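Local coordinates for protein probable endoglucanase (Gluconacetobacter xylinus, PDB 1WZZ) that hydrolyses internal beta-1,4-glucosidic linkages of cellulose and carboxymethyl-cellulose, as a family 8 glycoside hydrolase built on an (alpha/alpha)6 barrel, at residues G35-T40 and Q68-W73; D163-N168 and V217-G222; G304-L309 and L322-A327. One frame throughout, in Å; residues are numbered along the deposited sequence.

Contact 1: residues G35-T40 and Q68-W73; sequences GRVVDT and QSMWMW. With SO4 (sulfate ion), chain B.
Arg-36 runs along the indole of Trp-73, joining the loop between helix 18-30 and strand 45-47 to helix 64-77 in the (alpha/alpha)6-barrel fold. Arg-36 CB stands over the indole, 3.8 Å from the centroid of the five-membered ring and 15° off its normal, a CH-pi contact. CG and CD continue along the ring, and Arg-36 CD reaches 3.5 Å from Trp-73 CZ2. With CG anti to the backbone N (chi1 179°) and the bend delayed to chi3, the methylenes cover the indole while the guanidinium, inclined 47° to it, turns to other partners.

Those partners are polar. A sulfate sits at the guanidinium edge, in its plane, and takes two hydrogen bonds: Arg-36 NE to SO4 O1 at 2.8 Å and Arg-36 NH2 to SO4 O2 at 2.8 Å. Ser-34 OG also holds the anion, and Arg-36 has further bonds to Ser-46 OG and Gly-43 O.

The backbones meet through C-H...O contacts, Gly-35 CA to Ser-69 O at 3.5 Å and Met-70 CA to Gly-35 O at 3.3 Å. A CB on Gly-35 would run into Ser-69 O and also crowd the preceding carbonyl. Gln-51 NE2 bonds to both Gly-35 O and Met-70 O, bridging loop and helix.

Apolar packing adds Val-37 CG2 against the selenium of selenomethionine Met-70, 3.7 Å from SE.

The loop is thus held on the helix directly by fit and weak C-H contacts, and through Gln-51 by hydrogen bonds, while the arginine's charge is directed to a sulfate, probably from the crystallisation liquor, which is likely to offset it.

Contact 2: residues D163-N168 and V217-G222; sequences DSVILN and VNRATG
Val-165 and Val-217 pair across neighbouring strands as an antiparallel hydrogen-bonded pair. Val-165 N donates to Val-217 O at 2.9 Å, and Val-217 N returns a bond to Val-165 O, also at 2.9 Å. A third backbone bond, Arg-219 N to Asp-163 O at 2.8 Å, carries the pairing past the neighbouring non-hydrogen-bonded pair, Ser-164 with Asn-218.

Asn-218 supplies the side-chain hydrogen bonds. Its CG lies anti to the backbone N (chi1 -177°), which brings OD1 to the backbone N-H groups that follow: Thr-221 N donates to Asn-218 OD1 at 2.6 Å, and Ala-220 N adds a weak bond. The arrangement is an Asx motif, and Gly-222 N to Asn-218 O closes the same turn through the backbone. A water donates to Asn-218 OD1 and also lies very close to the carbonyl oxygen of Asp-163, the residue before strand 164-167.

Apolar contacts lie on the face bearing the two valines. Val-165 CG2 packs alongside Val-217, 3.8 Å from its CB, and Leu-167 CD1 meets Val-217 CG2 at 3.7 Å. Ala-146 of strand 143-146 touches both valines. Arg-219 passes crosswise over Val-165, its CD 3.5 Å from Val-165 CG1. The aliphatic part of this arginine thus extends the apolar cover, while its NH2 reaches Lys-162 O through a weak hydrogen bond.

Strand 215-218 runs between 164-167 and 224-226, and the loop with the Asx motif carries the chain from it into 224-226: a small three-stranded antiparallel sheet with a beta-hairpin, attached to the helical barrel of this glycoside hydrolase.

Contact 3: residues G304-L309 and L322-A327; sequences GELPTL and LLVYIA
Tyr-325 reaches from helix 315-331, the last helix of the chain in this (alpha/alpha)6-barrel enzyme, to the loop that leads into that helix. Leu-306 CD1 lies over the centre of one face of its ring, 3.7 Å from the centroid and only 6° off the normal, a CH-pi contact. The leucine and tyrosine side chains overlap head to tail, and Leu-306 CB also comes within 3.8 Å of Tyr-325 CZ. At the ring edge, in its plane, lies Pro-307 O, to which Tyr-325 OH donates a hydrogen bond of 2.7 Å, approaching from 42° above the carbonyl plane. The same phenol oxygen accepts from a water, 2.8 Å from Tyr-325 OH, that also donates to Glu-305 OE2 at 3.0 Å.

Replacing Tyr-325 by a phenylalanine would probably leave Pro-307 O without this hydroxyl donor and the bridging water without one of its acceptors.

Other apolar pairs join loop and helix. Val-324 CG1 meets Leu-306 CD1 at 4.1 Å, and farther along the loop Leu-309 lies crosswise to Leu-322, CD2 of Leu-309 being 4.1 Å from CD2 of Leu-322.

The second shell positions the loop. Glu-296 of helix 289-297 packs on Leu-306 and Pro-307, while the Leu-309 backbone bonds to Gln-22 and Lys-29 of helix 18-30. Thr-308 OG1, set between the backbone N and the carbonyl carbon (chi1 56°), bonds to Asp-310 OD1, and the same rotation sets Thr-308 CG2 against Tyr-325 OH.

The three contacts follow one another along the chain and touch nowhere. Contacts 1 and 3 are the nearer in space, with centres about 22 Å apart; helix 315-331 relates them, Tyr-315 touching Val-37 near its start while residues 322-327 take part in contact 3. Helices 18-30 and 48-61 also run by these two regions. Contact 2 lies across the chain's centre from both, about 35 Å from contact 1 and 34 Å from contact 3, centre to centre. Two contacts lie nearer the presumed catalytic residues: the side chain of Val-37 is about 9 Å from that of Glu-49, the proton donor by similarity, and that of Leu-167 about 11 Å from that of Asp-106, the predicted nucleophile. Contact 3 is remote from both.

Contact 1: residues G35-T40 and Q68-W73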
loop_
_atom_site.group_PDB
_atom_site.type_symbol
_atom_site.label_atom_id
_atom_site.label_comp_id
_atom_site.label_asym_id
_atom_site.label_seq_id
_atom_site.Cartn_x
_atom_site.Cartn_y
_atom_site.Cartn_z
ATOM N N GLY A 35 10.745 18.520 -1.850
ATOM C CA GLY A 35 9.449 17.892 -1.648
ATOM C C GLY A 35 9.490 16.443 -2.107
ATOM O O GLY A 35 8.517 15.711 -1.939
ATOM N N ARG A 36 10.617 16.025 -2.670
ATOM C CA ARG A 36 10.790 14.659 -3.154
ATOM C C ARG A 36 11.199 13.710 -2.028
ATOM O O ARG A 36 12.082 14.034 -1.228
ATOM C CB ARG A 36 11.850 14.663 -4.261
ATOM C CG ARG A 36 12.164 13.345 -4.855
ATOM C CD ARG A 36 13.024 13.497 -6.121
ATOM N NE ARG A 36 14.431 13.750 -5.833
ATOM C CZ ARG A 36 15.333 12.797 -5.651
ATOM N NH1 ARG A 36 14.979 11.523 -5.726
ATOM N NH2 ARG A 36 16.597 13.116 -5.403
ATOM N N VAL A 37 10.513 12.567 -1.932
ATOM C CA VAL A 37 10.851 11.535 -0.947
ATOM C C VAL A 37 11.852 10.594 -1.629
ATOM O O VAL A 37 11.591 10.060 -2.716
ATOM C CB VAL A 37 9.577 10.748 -0.514
ATOM C CG1 VAL A 37 9.946 9.525 0.385
ATOM C CG2 VAL A 37 8.648 11.688 0.197
ATOM N N VAL A 38 13.018 10.404 -1.013
ATOM C CA VAL A 38 14.033 9.535 -1.603
ATOM C C VAL A 38 13.778 8.128 -1.079
ATOM O O VAL A 38 14.155 7.802 0.042
ATOM C CB VAL A 38 15.450 10.024 -1.222
ATOM C CG1 VAL A 38 16.485 9.018 -1.660
ATOM C CG2 VAL A 38 15.715 11.351 -1.895
ATOM N N ASP A 39 13.121 7.292 -1.888
ATOM C CA ASP A 39 12.773 5.948 -1.434
ATOM C C ASP A 39 13.672 4.821 -1.916
ATOM O O ASP A 39 13.272 3.658 -1.918
ATOM C CB ASP A 39 11.285 5.643 -1.736
ATOM C CG ASP A 39 10.910 5.810 -3.204
ATOM O OD1 ASP A 39 9.725 5.595 -3.542
ATOM O OD2 ASP A 39 11.781 6.149 -4.017
ATOM N N THR A 40 14.899 5.186 -2.281
ATOM C CA THR A 40 15.918 4.262 -2.763
ATOM C C THR A 40 17.230 4.573 -2.029
ATOM O O THR A 40 17.387 5.657 -1.472
ATOM C CB THR A 40 16.141 4.431 -4.291
ATOM O OG1 THR A 40 16.229 3.139 -4.900
ATOM C CG2 THR A 40 17.433 5.208 -4.567
ATOM N N GLN A 68 2.534 20.072 2.119
ATOM C CA GLN A 68 2.453 20.992 0.987
ATOM C C GLN A 68 3.595 20.816 0.008
ATOM O O GLN A 68 3.394 20.780 -1.213
ATOM C CB GLN A 68 2.430 22.433 1.522
ATOM C CG GLN A 68 1.123 22.781 2.196
ATOM C CD GLN A 68 1.153 24.133 2.906
ATOM O OE1 GLN A 68 0.097 24.711 3.209
ATOM N NE2 GLN A 68 2.353 24.633 3.188
ATOM N N SER A 69 4.804 20.704 0.543
ATOM C CA SER A 69 5.984 20.522 -0.268
ATOM C C SER A 69 5.926 19.216 -1.059
ATOM O O SER A 69 6.215 19.203 -2.255
ATOM C CB SER A 69 7.239 20.535 0.615
ATOM O OG SER A 69 8.431 20.438 -0.164
HETATM N N MSE A 70 5.560 18.114 -0.402
HETATM C CA MSE A 70 5.510 16.832 -1.097
HETATM C C MSE A 70 4.392 16.758 -2.115
HETATM O O MSE A 70 4.557 16.139 -3.163
HETATM C CB MSE A 70 5.368 15.666 -0.102
HETATM C CG MSE A 70 6.605 15.511 0.764
HETATM SE SE MSE A 70 6.420 13.975 1.975
HETATM C CE MSE A 70 5.305 14.845 3.191
ATOM N N TRP A 71 3.258 17.351 -1.809
ATOM C CA TRP A 71 2.140 17.313 -2.757
ATOM C C TRP A 71 2.460 18.187 -3.964
ATOM O O TRP A 71 2.246 17.797 -5.122
ATOM C CB TRP A 71 0.871 17.779 -2.059
ATOM C CG TRP A 71 -0.312 17.974 -2.955
ATOM C CD1 TRP A 71 -1.201 18.997 -2.882
ATOM C CD2 TRP A 71 -0.760 17.128 -4.047
ATOM N NE1 TRP A 71 -2.178 18.862 -3.845
ATOM C CE2 TRP A 71 -1.933 17.731 -4.577
ATOM C CE3 TRP A 71 -0.290 15.937 -4.628
ATOM C CZ2 TRP A 71 -2.644 17.186 -5.662
ATOM C CZ3 TRP A 71 -1.007 15.394 -5.719
ATOM C CH2 TRP A 71 -2.166 16.030 -6.217
HETATM N N MSE A 72 2.974 19.380 -3.715
HETATM C CA MSE A 72 3.339 20.199 -4.868
HETATM C C MSE A 72 4.350 19.448 -5.746
HETATM O O MSE A 72 4.242 19.475 -6.972
HETATM C CB MSE A 72 3.915 21.554 -4.424
HETATM C CG MSE A 72 4.368 22.402 -5.589
HETATM SE SE MSE A 72 4.861 24.162 -4.963
HETATM C CE MSE A 72 6.680 23.788 -4.453
ATOM N N TRP A 73 5.319 18.743 -5.146
ATOM C CA TRP A 73 6.304 18.012 -5.935
ATOM C C TRP A 73 5.630 16.871 -6.719
ATOM O O TRP A 73 5.907 16.668 -7.915
ATOM C CB TRP A 73 7.418 17.426 -5.054
ATOM C CG TRP A 73 8.556 16.856 -5.887
ATOM C CD1 TRP A 73 9.677 17.528 -6.315
ATOM C CD2 TRP A 73 8.633 15.551 -6.482
ATOM N NE1 TRP A 73 10.430 16.726 -7.132
ATOM C CE2 TRP A 73 9.814 15.509 -7.255
ATOM C CE3 TRP A 73 7.813 14.411 -6.442
ATOM C CZ2 TRP A 73 10.198 14.382 -7.981
ATOM C CZ3 TRP A 73 8.199 13.292 -7.163
ATOM C CH2 TRP A 73 9.379 13.283 -7.924
HETATM S S SO4 B . 16.342 16.911 -5.186
HETATM O O1 SO4 B . 14.996 16.357 -4.923
HETATM O O2 SO4 B . 17.222 15.859 -5.724
HETATM O O3 SO4 B . 16.918 17.411 -3.928
HETATM O O4 SO4 B . 16.201 18.016 -6.153
#

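Contact 2: residues D163-N168 and V217-G222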
loop_
_atom_site.group_PDB
_atom_site.type_symbol
_atom_site.label_atom_id
_atom_site.label_comp_id
_atom_site.label_asym_id
_atom_site.label_seq_id
_atom_site.Cartn_x
_atom_site.Cartn_y
_atom_site.Cartn_z
ATOM N N ASP A 163 -5.943 -14.329 -21.552
ATOM C CA ASP A 163 -6.766 -15.207 -20.729
ATOM C C ASP A 163 -6.998 -14.810 -19.270
ATOM O O ASP A 163 -7.890 -15.352 -18.617
ATOM C CB ASP A 163 -6.181 -16.622 -20.778
ATOM C CG ASP A 163 -6.268 -17.250 -22.170
ATOM O OD1 ASP A 163 -5.674 -18.337 -22.368
ATOM O OD2 ASP A 163 -6.932 -16.670 -23.061
ATOM N N SER A 164 -6.225 -13.867 -18.749
ATOM C CA SER A 164 -6.423 -13.505 -17.352
ATOM C C SER A 164 -5.949 -12.099 -17.039
ATOM O O SER A 164 -5.355 -11.434 -17.888
ATOM C CB SER A 164 -5.666 -14.491 -16.463
ATOM O OG SER A 164 -4.275 -14.392 -16.687
ATOM N N VAL A 165 -6.231 -11.650 -15.816
ATOM C CA VAL A 165 -5.769 -10.340 -15.377
ATOM C C VAL A 165 -4.923 -10.582 -14.152
ATOM O O VAL A 165 -5.199 -11.505 -13.384
ATOM C CB VAL A 165 -6.913 -9.366 -14.973
ATOM C CG1 VAL A 165 -7.756 -9.042 -16.216
ATOM C CG2 VAL A 165 -7.768 -9.929 -13.851
ATOM N N ILE A 166 -3.912 -9.744 -13.988
ATOM C CA ILE A 166 -3.008 -9.842 -12.860
ATOM C C ILE A 166 -3.367 -8.740 -11.863
ATOM O O ILE A 166 -3.549 -7.575 -12.252
ATOM C CB ILE A 166 -1.551 -9.645 -13.293
ATOM C CG1 ILE A 166 -1.148 -10.711 -14.327
ATOM C CG2 ILE A 166 -0.637 -9.673 -12.062
ATOM C CD1 ILE A 166 -1.430 -12.118 -13.907
ATOM N N LEU A 167 -3.477 -9.117 -10.590
ATOM C CA LEU A 167 -3.800 -8.157 -9.524
ATOM C C LEU A 167 -2.702 -8.198 -8.469
ATOM O O LEU A 167 -1.995 -9.188 -8.322
ATOM C CB LEU A 167 -5.074 -8.547 -8.781
ATOM C CG LEU A 167 -6.313 -8.849 -9.610
ATOM C CD1 LEU A 167 -7.483 -9.189 -8.731
ATOM C CD2 LEU A 167 -6.595 -7.620 -10.454
ATOM N N ASN A 168 -2.587 -7.107 -7.731
ATOM C CA ASN A 168 -1.649 -7.076 -6.621
ATOM C C ASN A 168 -2.579 -6.763 -5.455
ATOM O O ASN A 168 -3.067 -5.649 -5.331
ATOM C CB ASN A 168 -0.606 -5.989 -6.803
ATOM C CG ASN A 168 0.486 -6.109 -5.769
ATOM O OD1 ASN A 168 0.193 -6.259 -4.564
ATOM N ND2 ASN A 168 1.721 -6.074 -6.203
ATOM N N VAL A 217 -6.145 -13.930 -12.207
ATOM C CA VAL A 217 -7.554 -14.264 -12.178
ATOM C C VAL A 217 -7.925 -14.612 -13.623
ATOM O O VAL A 217 -7.801 -13.774 -14.511
ATOM C CB VAL A 217 -8.417 -13.053 -11.747
ATOM C CG1 VAL A 217 -9.902 -13.468 -11.669
ATOM C CG2 VAL A 217 -7.905 -12.502 -10.397
ATOM N N ASN A 218 -8.350 -15.850 -13.867
ATOM C CA ASN A 218 -8.749 -16.245 -15.229
ATOM C C ASN A 218 -9.967 -15.377 -15.593
ATOM O O ASN A 218 -10.939 -15.295 -14.841
ATOM C CB ASN A 218 -9.086 -17.748 -15.262
ATOM C CG ASN A 218 -9.447 -18.242 -16.667
ATOM O OD1 ASN A 218 -10.512 -17.951 -17.168
ATOM N ND2 ASN A 218 -8.538 -18.968 -17.297
ATOM N N ARG A 219 -9.915 -14.699 -16.740
ATOM C CA ARG A 219 -11.017 -13.807 -17.097
ATOM C C ARG A 219 -12.319 -14.530 -17.377
ATOM O O ARG A 219 -13.405 -14.019 -17.081
ATOM C CB ARG A 219 -10.620 -12.930 -18.290
ATOM C CG ARG A 219 -9.342 -12.155 -18.018
ATOM C CD ARG A 219 -9.309 -10.840 -18.762
ATOM N NE ARG A 219 -9.279 -11.007 -20.203
ATOM C CZ ARG A 219 -9.450 -10.010 -21.063
ATOM N NH1 ARG A 219 -9.666 -8.781 -20.616
ATOM N NH2 ARG A 219 -9.400 -10.238 -22.369
ATOM N N ALA A 220 -12.197 -15.726 -17.933
ATOM C CA ALA A 220 -13.359 -16.536 -18.241
ATOM C C ALA A 220 -13.887 -17.254 -17.003
ATOM O O ALA A 220 -15.047 -17.063 -16.612
ATOM C CB ALA A 220 -13.008 -17.558 -19.321
ATOM N N THR A 221 -13.022 -18.047 -16.363
ATOM C CA THR A 221 -13.427 -18.848 -15.202
ATOM C C THR A 221 -13.350 -18.187 -13.831
ATOM O O THR A 221 -14.041 -18.613 -12.908
ATOM C CB THR A 221 -12.612 -20.153 -15.115
ATOM O OG1 THR A 221 -11.285 -19.856 -14.653
ATOM C CG2 THR A 221 -12.521 -20.819 -16.490
ATOM N N GLY A 222 -12.518 -17.160 -13.689
ATOM C CA GLY A 222 -12.397 -16.497 -12.400
ATOM C C GLY A 222 -11.516 -17.311 -11.469
ATOM O O GLY A 222 -11.328 -16.940 -10.302
HETATM O O HOH W 1 -9.555 -16.643 -19.949
#

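Contact 3: residues G304-L309 and L322-A327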
loop_
_atom_site.group_PDB
_atom_site.type_symbol
_atom_site.label_atom_id
_atom_site.label_comp_id
_atom_site.label_asym_id
_atom_site.label_seq_id
_atom_site.Cartn_x
_atom_site.Cartn_y
_atom_site.Cartn_z
ATOM N N GLY A 304 3.314 -5.421 21.999
ATOM C CA GLY A 304 2.752 -4.377 21.162
ATOM C C GLY A 304 3.739 -3.238 21.010
ATOM O O GLY A 304 3.474 -2.275 20.287
ATOM N N GLU A 305 4.882 -3.347 21.689
ATOM C CA GLU A 305 5.934 -2.322 21.631
ATOM C C GLU A 305 6.513 -2.300 20.218
ATOM O O GLU A 305 7.442 -3.029 19.915
ATOM C CB GLU A 305 7.023 -2.663 22.635
ATOM C CG GLU A 305 8.214 -1.731 22.547
ATOM C CD GLU A 305 7.779 -0.293 22.373
ATOM O OE1 GLU A 305 7.042 0.207 23.249
ATOM O OE2 GLU A 305 8.170 0.332 21.358
ATOM N N LEU A 306 5.949 -1.469 19.351
ATOM C CA LEU A 306 6.397 -1.448 17.968
ATOM C C LEU A 306 7.832 -1.044 17.726
ATOM O O LEU A 306 8.437 -0.320 18.527
ATOM C CB LEU A 306 5.509 -0.495 17.150
ATOM C CG LEU A 306 4.016 -0.796 16.995
ATOM C CD1 LEU A 306 3.353 0.350 16.203
ATOM C CD2 LEU A 306 3.831 -2.125 16.268
ATOM N N PRO A 307 8.417 -1.509 16.607
ATOM C CA PRO A 307 9.792 -1.141 16.275
ATOM C C PRO A 307 9.743 0.380 16.040
ATOM O O PRO A 307 8.660 0.917 15.770
ATOM C CB PRO A 307 10.054 -1.865 14.953
ATOM C CG PRO A 307 9.114 -3.053 15.010
ATOM C CD PRO A 307 7.876 -2.521 15.673
ATOM N N THR A 308 10.883 1.055 16.173
ATOM C CA THR A 308 10.965 2.501 15.923
ATOM C C THR A 308 11.905 2.772 14.754
ATOM O O THR A 308 12.820 1.976 14.426
ATOM C CB THR A 308 11.426 3.284 17.191
ATOM O OG1 THR A 308 12.677 2.756 17.646
ATOM C CG2 THR A 308 10.364 3.157 18.294
ATOM N N LEU A 309 11.706 3.907 14.099
ATOM C CA LEU A 309 12.467 4.224 12.902
ATOM C C LEU A 309 13.949 4.531 13.085
ATOM O O LEU A 309 14.711 4.468 12.121
ATOM C CB LEU A 309 11.761 5.372 12.131
ATOM C CG LEU A 309 10.741 4.888 11.088
ATOM C CD1 LEU A 309 9.598 4.159 11.752
ATOM C CD2 LEU A 309 10.228 6.070 10.268
ATOM N N LEU A 322 6.209 2.928 9.774
ATOM C CA LEU A 322 5.395 4.117 10.035
ATOM C C LEU A 322 3.950 3.904 9.562
ATOM O O LEU A 322 3.002 4.368 10.190
ATOM C CB LEU A 322 6.050 5.343 9.376
ATOM C CG LEU A 322 5.479 6.735 9.667
ATOM C CD1 LEU A 322 4.952 6.907 11.055
ATOM C CD2 LEU A 322 6.602 7.716 9.386
ATOM N N LEU A 323 3.769 3.132 8.498
ATOM C CA LEU A 323 2.418 2.842 8.020
ATOM C C LEU A 323 1.643 2.111 9.120
ATOM O O LEU A 323 0.447 2.338 9.326
ATOM C CB LEU A 323 2.507 1.989 6.762
ATOM C CG LEU A 323 1.207 1.770 6.002
ATOM C CD1 LEU A 323 0.703 3.135 5.440
ATOM C CD2 LEU A 323 1.466 0.772 4.892
ATOM N N VAL A 324 2.317 1.209 9.843
ATOM C CA VAL A 324 1.658 0.503 10.928
ATOM C C VAL A 324 1.295 1.476 12.069
ATOM O O VAL A 324 0.230 1.357 12.693
ATOM C CB VAL A 324 2.559 -0.649 11.481
ATOM C CG1 VAL A 324 1.907 -1.268 12.723
ATOM C CG2 VAL A 324 2.754 -1.736 10.389
ATOM N N TYR A 325 2.177 2.429 12.369
ATOM C CA TYR A 325 1.838 3.410 13.409
ATOM C C TYR A 325 0.557 4.163 13.019
ATOM O O TYR A 325 -0.282 4.450 13.873
ATOM C CB TYR A 325 2.978 4.424 13.604
ATOM C CG TYR A 325 4.064 3.955 14.550
ATOM C CD1 TYR A 325 4.086 4.373 15.884
ATOM C CD2 TYR A 325 5.086 3.130 14.101
ATOM C CE1 TYR A 325 5.118 3.975 16.747
ATOM C CE2 TYR A 325 6.124 2.717 14.958
ATOM C CZ TYR A 325 6.126 3.147 16.266
ATOM O OH TYR A 325 7.162 2.731 17.081
ATOM N N ILE A 326 0.406 4.467 11.733
ATOM C CA ILE A 326 -0.801 5.188 11.281
ATOM C C ILE A 326 -2.021 4.289 11.455
ATOM O O ILE A 326 -3.061 4.721 11.964
ATOM C CB ILE A 326 -0.716 5.582 9.791
ATOM C CG1 ILE A 326 0.581 6.338 9.492
ATOM C CG2 ILE A 326 -1.985 6.416 9.397
ATOM C CD1 ILE A 326 0.769 7.554 10.311
ATOM N N ALA A 327 -1.902 3.030 11.026
ATOM C CA ALA A 327 -3.001 2.089 11.126
ATOM C C ALA A 327 -3.443 1.931 12.554
ATOM O O ALA A 327 -4.627 1.929 12.843
ATOM C CB ALA A 327 -2.587 0.712 10.561
HETATM O O HOH W 2 6.807 2.489 19.807
#